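Local coordinates for probable ABC transporter phosphite binding protein PhnD1 (Prochlorococcus marinus str. MIT 9301, PDB 5LQ5), which binds inorganic phosphite strongly, and methylphosphonate and phosphate very weakly, probably as the solute-binding protein of an ABC transporter, at residues 178-183 with 192-197; 41-44 with 48-51; 11-16 with 20-25. One frame throughout, in Å; residues are numbered along the deposited sequence.

Contact 1 (178-183 with 192-197)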
loop_
_atom_site.group_PDB
_atom_site.type_symbol
_atom_site.label_atom_id
_atom_site.label_comp_id
_atom_site.label_asym_id
_atom_site.label_seq_id
_atom_site.Cartn_x
_atom_site.Cartn_y
_atom_site.Cartn_z
ATOM N N GLN A 178 -1.367 -9.617 1.038
ATOM C CA GLN A 178 -2.850 -9.560 1.146
ATOM C C GLN A 178 -3.550 -9.468 -0.216
ATOM O O GLN A 178 -4.557 -10.094 -0.461
ATOM C CB GLN A 178 -3.307 -8.396 2.044
ATOM C CG GLN A 178 -4.762 -8.471 2.457
ATOM C CD GLN A 178 -5.032 -9.630 3.407
ATOM O OE1 GLN A 178 -4.463 -9.680 4.489
ATOM N NE2 GLN A 178 -5.899 -10.565 3.002
ATOM N N VAL A 179 -2.978 -8.684 -1.115
ATOM C CA VAL A 179 -3.534 -8.519 -2.449
ATOM C C VAL A 179 -3.406 -9.840 -3.227
ATOM O O VAL A 179 -4.319 -10.246 -3.931
ATOM C CB VAL A 179 -2.897 -7.339 -3.227
ATOM C CG1 VAL A 179 -3.343 -7.327 -4.680
ATOM C CG2 VAL A 179 -3.287 -6.004 -2.597
ATOM N N TRP A 180 -2.260 -10.493 -3.091
ATOM C CA TRP A 180 -2.020 -11.788 -3.712
ATOM C C TRP A 180 -3.094 -12.793 -3.254
ATOM O O TRP A 180 -3.761 -13.440 -4.069
ATOM C CB TRP A 180 -0.636 -12.293 -3.355
ATOM C CG TRP A 180 -0.406 -13.755 -3.595
ATOM C CD1 TRP A 180 -0.196 -14.715 -2.635
ATOM C CD2 TRP A 180 -0.353 -14.428 -4.862
ATOM N NE1 TRP A 180 -0.014 -15.946 -3.237
ATOM C CE2 TRP A 180 -0.100 -15.796 -4.599
ATOM C CE3 TRP A 180 -0.488 -14.009 -6.195
ATOM C CZ2 TRP A 180 0.007 -16.751 -5.626
ATOM C CZ3 TRP A 180 -0.391 -14.962 -7.214
ATOM C CH2 TRP A 180 -0.149 -16.325 -6.914
ATOM N N GLU A 181 -3.300 -12.850 -1.943
ATOM C CA GLU A 181 -4.339 -13.767 -1.376
ATOM C C GLU A 181 -5.765 -13.438 -1.813
ATOM O O GLU A 181 -6.536 -14.336 -2.109
ATOM C CB GLU A 181 -4.225 -13.818 0.148
ATOM C CG GLU A 181 -2.955 -14.522 0.597
ATOM C CD GLU A 181 -2.634 -14.347 2.070
ATOM O OE1 GLU A 181 -3.454 -13.776 2.822
ATOM O OE2 GLU A 181 -1.536 -14.791 2.477
ATOM N N ASN A 182 -6.116 -12.157 -1.834
ATOM C CA ASN A 182 -7.441 -11.702 -2.335
ATOM C C ASN A 182 -7.714 -12.128 -3.766
ATOM O O ASN A 182 -8.817 -12.510 -4.112
ATOM C CB ASN A 182 -7.586 -10.180 -2.256
ATOM C CG ASN A 182 -7.691 -9.688 -0.847
ATOM O OD1 ASN A 182 -7.684 -10.471 0.097
ATOM N ND2 ASN A 182 -7.746 -8.380 -0.690
ATOM N N ASN A 183 -6.691 -12.031 -4.597
ATOM C CA ASN A 183 -6.818 -12.394 -6.021
ATOM C C ASN A 183 -6.941 -13.909 -6.211
ATOM O O ASN A 183 -7.719 -14.390 -7.014
ATOM C CB ASN A 183 -5.664 -11.848 -6.830
ATOM C CG ASN A 183 -5.921 -10.469 -7.293
ATOM O OD1 ASN A 183 -6.577 -10.292 -8.290
ATOM N ND2 ASN A 183 -5.423 -9.473 -6.570
ATOM N N SER A 192 -4.042 -17.771 -12.652
ATOM C CA SER A 192 -3.958 -19.124 -13.245
ATOM C C SER A 192 -2.563 -19.586 -13.603
ATOM O O SER A 192 -2.249 -20.760 -13.518
ATOM C CB SER A 192 -4.838 -19.234 -14.522
ATOM O OG SER A 192 -6.187 -18.989 -14.208
ATOM N N ASN A 193 -1.713 -18.652 -14.015
ATOM C CA ASN A 193 -0.348 -19.008 -14.469
ATOM C C ASN A 193 0.736 -18.669 -13.483
ATOM O O ASN A 193 1.917 -18.752 -13.819
ATOM C CB ASN A 193 -0.019 -18.351 -15.790
ATOM C CG ASN A 193 -1.059 -18.594 -16.840
ATOM O OD1 ASN A 193 -1.582 -17.656 -17.461
ATOM N ND2 ASN A 193 -1.372 -19.841 -17.058
ATOM N N LEU A 194 0.324 -18.369 -12.250
ATOM C CA LEU A 194 1.229 -17.970 -11.165
ATOM C C LEU A 194 1.350 -18.915 -10.014
ATOM O O LEU A 194 0.364 -19.523 -9.567
ATOM C CB LEU A 194 0.768 -16.651 -10.535
ATOM C CG LEU A 194 0.802 -15.460 -11.455
ATOM C CD1 LEU A 194 0.413 -14.194 -10.702
ATOM C CD2 LEU A 194 2.180 -15.321 -12.075
ATOM N N GLU A 195 2.565 -18.939 -9.486
ATOM C CA GLU A 195 2.922 -19.717 -8.298
ATOM C C GLU A 195 3.619 -18.816 -7.285
ATOM O O GLU A 195 4.428 -17.956 -7.651
ATOM C CB GLU A 195 3.889 -20.866 -8.640
ATOM C CG GLU A 195 3.300 -22.003 -9.448
ATOM C CD GLU A 195 2.603 -23.076 -8.608
ATOM O OE1 GLU A 195 2.228 -22.824 -7.439
ATOM O OE2 GLU A 195 2.435 -24.198 -9.128
ATOM N N LEU A 196 3.318 -19.029 -6.015
ATOM C CA LEU A 196 4.076 -18.414 -4.910
ATOM C C LEU A 196 5.500 -18.946 -4.890
ATOM O O LEU A 196 5.726 -20.173 -4.831
ATOM C CB LEU A 196 3.396 -18.628 -3.549
ATOM C CG LEU A 196 4.143 -18.139 -2.301
ATOM C CD1 LEU A 196 4.126 -16.609 -2.267
ATOM C CD2 LEU A 196 3.558 -18.699 -1.014
ATOM N N PHE A 197 6.437 -18.009 -4.846
ATOM C CA PHE A 197 7.895 -18.280 -4.841
ATOM C C PHE A 197 8.528 -18.112 -3.477
ATOM O O PHE A 197 9.290 -18.978 -3.030
ATOM C CB PHE A 197 8.630 -17.464 -5.924
ATOM C CG PHE A 197 10.111 -17.760 -6.045
ATOM C CD1 PHE A 197 10.564 -18.959 -6.560
ATOM C CD2 PHE A 197 11.060 -16.831 -5.654
ATOM C CE1 PHE A 197 11.918 -19.222 -6.659
ATOM C CE2 PHE A 197 12.408 -17.077 -5.788
ATOM C CZ PHE A 197 12.847 -18.312 -6.270
#
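Trp-180 carries the apolar contact between helix 177-186 and strand 194-199. Its CB is directed at the strand, and the six-membered part of the ring meets Leu-194. CZ3 of Trp-180 lies 3.7 Å from CD1 of Leu-194, and this methyl sits at the ring edge, near the ring plane. CH2 of Trp-180 is equally close, 3.7 Å, to CB of Leu-194. The two side chains run past each other in opposite directions. Trp-180 has CG anti to the backbone N (chi1 163°), which carries the indole away from the helix and over to the strand. Leu-196 comes in obliquely to the ring, its backbone N 4.0 Å from CZ2 of Trp-180. Its CD1 lies 4.3 Å from NE1 of Trp-180.

This is part of a beta-alpha-beta crossover in one lobe of a periplasmic binding protein. Strands 172-176 and 194-199 run parallel, with strand 92-97 antiparallel between them. Trp-180 also packs on Val-93 and Val-95 of that middle strand. Shortening this residue to alanine is likely to leave a gap between helix and strand, and Leu-194 CD1 and CB without the ring they rest on.

No hydrogen bond joins the two segments. Within the helix, Val-179 O takes two donors from Asn-183, the backbone N at 3.0 Å and the side-chain ND2 also at 3.0 Å. They come from opposite faces of the carbonyl plane. Asn-183 ND2 also binds Asp-159. On the strand side, Leu-194 O accepts from Lys-98 NZ.

Contact 2 (41-44 with 48-51)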
loop_
_atom_site.group_PDB
_atom_site.type_symbol
_atom_site.label_atom_id
_atom_site.label_comp_id
_atom_site.label_asym_id
_atom_site.label_seq_id
_atom_site.Cartn_x
_atom_site.Cartn_y
_atom_site.Cartn_z
ATOM N N ILE A 41 -11.428 11.176 -3.678
ATOM C CA ILE A 41 -10.831 11.809 -4.867
ATOM C C ILE A 41 -9.702 10.903 -5.392
ATOM O O ILE A 41 -8.601 10.955 -4.850
ATOM C CB ILE A 41 -10.237 13.200 -4.535
ATOM C CG1 ILE A 41 -11.223 14.090 -3.767
ATOM C CG2 ILE A 41 -9.698 13.888 -5.774
ATOM C CD1 ILE A 41 -12.518 14.368 -4.467
ATOM N N PRO A 42 -9.938 10.111 -6.467
ATOM C CA PRO A 42 -8.865 9.284 -7.044
ATOM C C PRO A 42 -7.675 10.079 -7.577
ATOM O O PRO A 42 -7.813 11.222 -7.975
ATOM C CB PRO A 42 -9.561 8.519 -8.189
ATOM C CG PRO A 42 -11.015 8.603 -7.880
ATOM C CD PRO A 42 -11.190 9.943 -7.219
ATOM N N VAL A 43 -6.515 9.431 -7.569
ATOM C CA VAL A 43 -5.301 9.980 -8.190
ATOM C C VAL A 43 -4.697 9.006 -9.183
ATOM O O VAL A 43 -4.945 7.810 -9.102
ATOM C CB VAL A 43 -4.261 10.360 -7.127
ATOM C CG1 VAL A 43 -4.837 11.460 -6.239
ATOM C CG2 VAL A 43 -3.791 9.115 -6.348
ATOM N N ILE A 44 -3.815 9.508 -10.039
ATOM C CA ILE A 44 -3.251 8.660 -11.108
ATOM C C ILE A 44 -2.126 7.717 -10.676
ATOM O O ILE A 44 -1.959 6.668 -11.292
ATOM C CB ILE A 44 -2.806 9.457 -12.359
ATOM C CG1 ILE A 44 -1.715 10.475 -12.014
ATOM C CG2 ILE A 44 -4.030 10.064 -13.051
ATOM C CD1 ILE A 44 -0.990 10.987 -13.253
ATOM N N ALA A 48 1.265 11.211 -7.088
ATOM C CA ALA A 48 0.100 12.120 -7.062
ATOM C C ALA A 48 -0.605 12.102 -5.694
ATOM O O ALA A 48 -1.229 13.091 -5.288
ATOM C CB ALA A 48 -0.881 11.807 -8.177
ATOM N N ALA A 49 -0.574 10.966 -5.020
ATOM C CA ALA A 49 -1.136 10.888 -3.669
ATOM C C ALA A 49 -0.343 11.749 -2.681
ATOM O O ALA A 49 -0.908 12.528 -1.907
ATOM C CB ALA A 49 -1.220 9.439 -3.221
ATOM N N VAL A 50 0.982 11.643 -2.778
ATOM C CA VAL A 50 1.875 12.437 -1.938
ATOM C C VAL A 50 1.719 13.932 -2.269
ATOM O O VAL A 50 1.546 14.786 -1.380
ATOM C CB VAL A 50 3.330 11.986 -2.062
ATOM C CG1 VAL A 50 4.212 12.936 -1.235
ATOM C CG2 VAL A 50 3.478 10.548 -1.563
ATOM N N THR A 51 1.758 14.246 -3.543
ATOM C CA THR A 51 1.713 15.671 -3.929
ATOM C C THR A 51 0.304 16.280 -3.673
ATOM O O THR A 51 0.176 17.400 -3.267
ATOM C CB THR A 51 2.107 15.800 -5.418
ATOM O OG1 THR A 51 3.447 15.306 -5.579
ATOM C CG2 THR A 51 1.989 17.253 -5.923
#
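Ala-48 N donates a hydrogen bond to Asn-45 OD1 near the start of helix 46-54. The same residue turns its methyl toward the loop that leads into the helix. CB of Ala-48 lies 3.8 Å from CB of Val-43, and Ile-44 adds a second contact, with its CG1 4.1 Å from CB of Ala-48.

The loop follows strand 37-40, so the contact folds a strand-to-helix connection back on the first turn of its helix. Strand 37-40, helix 46-54 and strand 60-63 form a beta-alpha-beta crossover in one lobe of the periplasmic binding protein. The two strands run parallel, on either side of strand 5-10.

The two methyls of Val-43 lie against one peptide group, that between Ala-48 and Ala-49. CG2 stands between the backbone N and the carbonyl carbon, and from there it reaches over to Ala-49. It is 3.9 Å from N of Ala-49 and 4.1 Å from CB of Ala-49. CG1, the other methyl, lies beside the backbone N (chi1 -63°) and comes 4.1 Å from O of Ala-48. No hydrogen bond joins the segments. Ala-49 also touches Ile-11 and Phe-63, and Val-43 touches Pro-12.

Contact 3 (11-16 with 20-25)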
loop_
_atom_site.group_PDB
_atom_site.type_symbol
_atom_site.label_atom_id
_atom_site.label_comp_id
_atom_site.label_asym_id
_atom_site.label_seq_id
_atom_site.Cartn_x
_atom_site.Cartn_y
_atom_site.Cartn_z
ATOM N N ILE A 11 -3.285 5.825 -2.011
ATOM C CA ILE A 11 -2.363 5.349 -3.028
ATOM C C ILE A 11 -3.101 4.347 -3.943
ATOM O O ILE A 11 -3.864 3.496 -3.443
ATOM C CB ILE A 11 -1.065 4.741 -2.464
ATOM C CG1 ILE A 11 -1.351 3.642 -1.431
ATOM C CG2 ILE A 11 -0.168 5.859 -1.880
ATOM C CD1 ILE A 11 -0.145 2.792 -1.137
ATOM N N PRO A 12 -2.890 4.419 -5.264
ATOM C CA PRO A 12 -3.601 3.544 -6.205
ATOM C C PRO A 12 -2.894 2.196 -6.363
ATOM O O PRO A 12 -2.274 1.893 -7.383
ATOM C CB PRO A 12 -3.591 4.356 -7.491
ATOM C CG PRO A 12 -2.333 5.182 -7.408
ATOM C CD PRO A 12 -2.161 5.501 -5.952
ATOM N N ASP A 13 -3.009 1.391 -5.306
ATOM C CA ASP A 13 -2.232 0.144 -5.132
ATOM C C ASP A 13 -2.924 -1.080 -5.728
ATOM O O ASP A 13 -2.365 -2.167 -5.755
ATOM C CB ASP A 13 -1.862 -0.076 -3.664
ATOM C CG ASP A 13 -3.059 -0.469 -2.782
ATOM O OD1 ASP A 13 -4.219 -0.181 -3.142
ATOM O OD2 ASP A 13 -2.827 -1.088 -1.738
ATOM N N GLN A 14 -4.165 -0.858 -6.169
ATOM C CA GLN A 14 -5.038 -1.875 -6.756
ATOM C C GLN A 14 -5.848 -1.236 -7.890
ATOM O O GLN A 14 -5.845 -0.032 -8.043
ATOM C CB GLN A 14 -5.966 -2.456 -5.661
ATOM C CG GLN A 14 -5.179 -3.279 -4.652
ATOM C CD GLN A 14 -5.987 -3.567 -3.424
ATOM O OE1 GLN A 14 -5.905 -2.875 -2.413
ATOM N NE2 GLN A 14 -6.752 -4.578 -3.503
ATOM N N ASN A 15 -6.565 -2.047 -8.657
ATOM C CA ASN A 15 -7.391 -1.549 -9.722
ATOM C C ASN A 15 -8.432 -0.560 -9.198
ATOM O O ASN A 15 -8.936 -0.686 -8.059
ATOM C CB ASN A 15 -8.085 -2.684 -10.462
ATOM C CG ASN A 15 -7.117 -3.557 -11.250
ATOM O OD1 ASN A 15 -6.039 -3.120 -11.685
ATOM N ND2 ASN A 15 -7.500 -4.769 -11.449
ATOM N N GLN A 16 -8.751 0.418 -10.036
ATOM C CA GLN A 16 -9.646 1.507 -9.629
ATOM C C GLN A 16 -11.038 1.050 -9.178
ATOM O O GLN A 16 -11.640 1.665 -8.276
ATOM C CB GLN A 16 -9.721 2.593 -10.700
ATOM C CG GLN A 16 -10.349 3.892 -10.217
ATOM C CD GLN A 16 -9.524 4.539 -9.132
ATOM O OE1 GLN A 16 -8.303 4.658 -9.251
ATOM N NE2 GLN A 16 -10.173 4.930 -8.058
ATOM N N ASP A 20 -12.484 2.483 -5.782
ATOM C CA ASP A 20 -13.752 3.231 -5.777
ATOM C C ASP A 20 -14.719 2.641 -4.750
ATOM O O ASP A 20 -15.310 3.348 -3.931
ATOM C CB ASP A 20 -14.426 3.143 -7.139
ATOM C CG ASP A 20 -13.824 4.065 -8.177
ATOM O OD1 ASP A 20 -13.040 4.966 -7.843
ATOM O OD2 ASP A 20 -14.167 3.878 -9.372
ATOM N N LYS A 21 -14.886 1.327 -4.795
ATOM C CA LYS A 21 -15.845 0.659 -3.889
ATOM C C LYS A 21 -15.492 0.875 -2.410
ATOM O O LYS A 21 -16.342 1.292 -1.614
ATOM C CB LYS A 21 -15.949 -0.840 -4.190
ATOM C CG LYS A 21 -17.213 -1.471 -3.623
ATOM C CD LYS A 21 -17.226 -2.973 -3.816
ATOM C CE LYS A 21 -18.373 -3.577 -3.016
ATOM N NZ LYS A 21 -18.404 -5.059 -3.078
ATOM N N ARG A 22 -14.231 0.607 -2.080
ATOM C CA ARG A 22 -13.676 0.755 -0.730
ATOM C C ARG A 22 -13.808 2.173 -0.231
ATOM O O ARG A 22 -14.362 2.418 0.880
ATOM C CB ARG A 22 -12.192 0.362 -0.715
ATOM C CG ARG A 22 -11.561 0.413 0.645
ATOM C CD ARG A 22 -10.470 -0.586 0.741
ATOM N NE ARG A 22 -9.253 -0.100 0.152
ATOM C CZ ARG A 22 -8.138 -0.814 0.091
ATOM N NH1 ARG A 22 -8.118 -2.067 0.534
ATOM N NH2 ARG A 22 -7.045 -0.273 -0.421
ATOM N N PHE A 23 -13.246 3.114 -0.980
ATOM C CA PHE A 23 -13.125 4.481 -0.452
ATOM C C PHE A 23 -14.405 5.291 -0.509
ATOM O O PHE A 23 -14.649 6.153 0.334
ATOM C CB PHE A 23 -11.900 5.190 -1.040
ATOM C CG PHE A 23 -10.635 4.566 -0.575
ATOM C CD1 PHE A 23 -10.223 4.683 0.755
ATOM C CD2 PHE A 23 -9.876 3.783 -1.438
ATOM C CE1 PHE A 23 -9.108 4.030 1.197
ATOM C CE2 PHE A 23 -8.732 3.155 -1.001
ATOM C CZ PHE A 23 -8.353 3.270 0.317
ATOM N N ASN A 24 -15.285 4.938 -1.428
ATOM C CA ASN A 24 -16.625 5.553 -1.418
ATOM C C ASN A 24 -17.433 5.047 -0.205
ATOM O O ASN A 24 -18.129 5.856 0.459
ATOM C CB ASN A 24 -17.385 5.287 -2.718
ATOM C CG ASN A 24 -16.848 6.073 -3.912
ATOM O OD1 ASN A 24 -16.315 7.180 -3.794
ATOM N ND2 ASN A 24 -17.043 5.510 -5.111
ATOM N N LEU A 25 -17.365 3.756 0.102
ATOM C CA LEU A 25 -18.116 3.228 1.276
ATOM C C LEU A 25 -17.592 3.814 2.596
ATOM O O LEU A 25 -18.344 4.236 3.475
ATOM C CB LEU A 25 -18.038 1.708 1.349
ATOM C CG LEU A 25 -18.899 0.929 0.368
ATOM C CD1 LEU A 25 -18.565 -0.548 0.479
ATOM C CD2 LEU A 25 -20.390 1.168 0.623
HETATM O O HOH W 1 -5.437 1.877 -1.672
HETATM O O HOH W 2 -4.559 -1.171 0.354
#
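Asp-13 and Arg-22 cross at about a right angle, with carboxylate and guanidinium planes 42° apart. They join the loop after strand 5-10 to helix 16-34 in a periplasmic binding protein. The loop lies beside the ligand site: Ile-11 touches the phosphite, and the side chain of Asp-13 is about 4 Å from it. Pro-12 is the centre of an inverse gamma turn.

The salt bridge is long, 3.9 Å from OD1 of Asp-13 to NH2 of Arg-22. Two waters bridge the same two groups. Water 2 donates to OD2 of Asp-13 at 2.7 Å and accepts from NH2 of Arg-22 at 2.8 Å. Water 1 donates to OD1 of Asp-13 at 2.8 Å and also to Ile-11 O. It lies at the guanidinium edge, in plane, and takes a weak bond from NH2 of Arg-22. Both carboxylate oxygens are thus linked to one arginine nitrogen. Tyr-206 OH also bonds to OD2; Tyr-206 lines the phosphite pocket, so Asp-13 holds a residue of that pocket. Arg-22 bends at chi3 (81°), which brings its head to the loop. Its NH1 binds Met-246 O, and Phe-247 makes a cation-pi contact with it. CG of Arg-22 lies over the centre of one face of the Phe-23 ring.

Gln-16 and Asp-20 also cross at about a right angle, one helical turn apart, with amide and carboxylate planes 52° apart. The backbone bond from Asp-20 N to Gln-16 O is 2.8 Å long. Gln-16 NE2 is also hydrogen-bonded to Tyr-40 OH. The same NE2 donates to OD1 of Asp-20 at 2.9 Å, meeting the oxygen from above the carboxylate plane.

Overall arrangement
Contacts 2 and 3 belong to the same lobe, their centres about 12 Å apart, and each ties a loop to the helix that follows it. They touch where Pro-42 packs on Gln-16. Contact 1 sits in the other lobe and meets contact 3 where Val-179 packs on Gln-14. Contact 3 lies nearest the chain's centre, about 11 Å from it, and none of its touching residues is exposed. Contact 1 lies farthest out, at about 16 Å. Contact 2 pairs exposed Ile-44 with buried Ala-49. Contact 3, nearest the phosphite, is polar, with charges, amides and water. The others are apolar: an aromatic ring against leucines in contact 1, branched aliphatic side chains against two alanine methyls in contact 2. Contact 1 alone brings a helix against a strand.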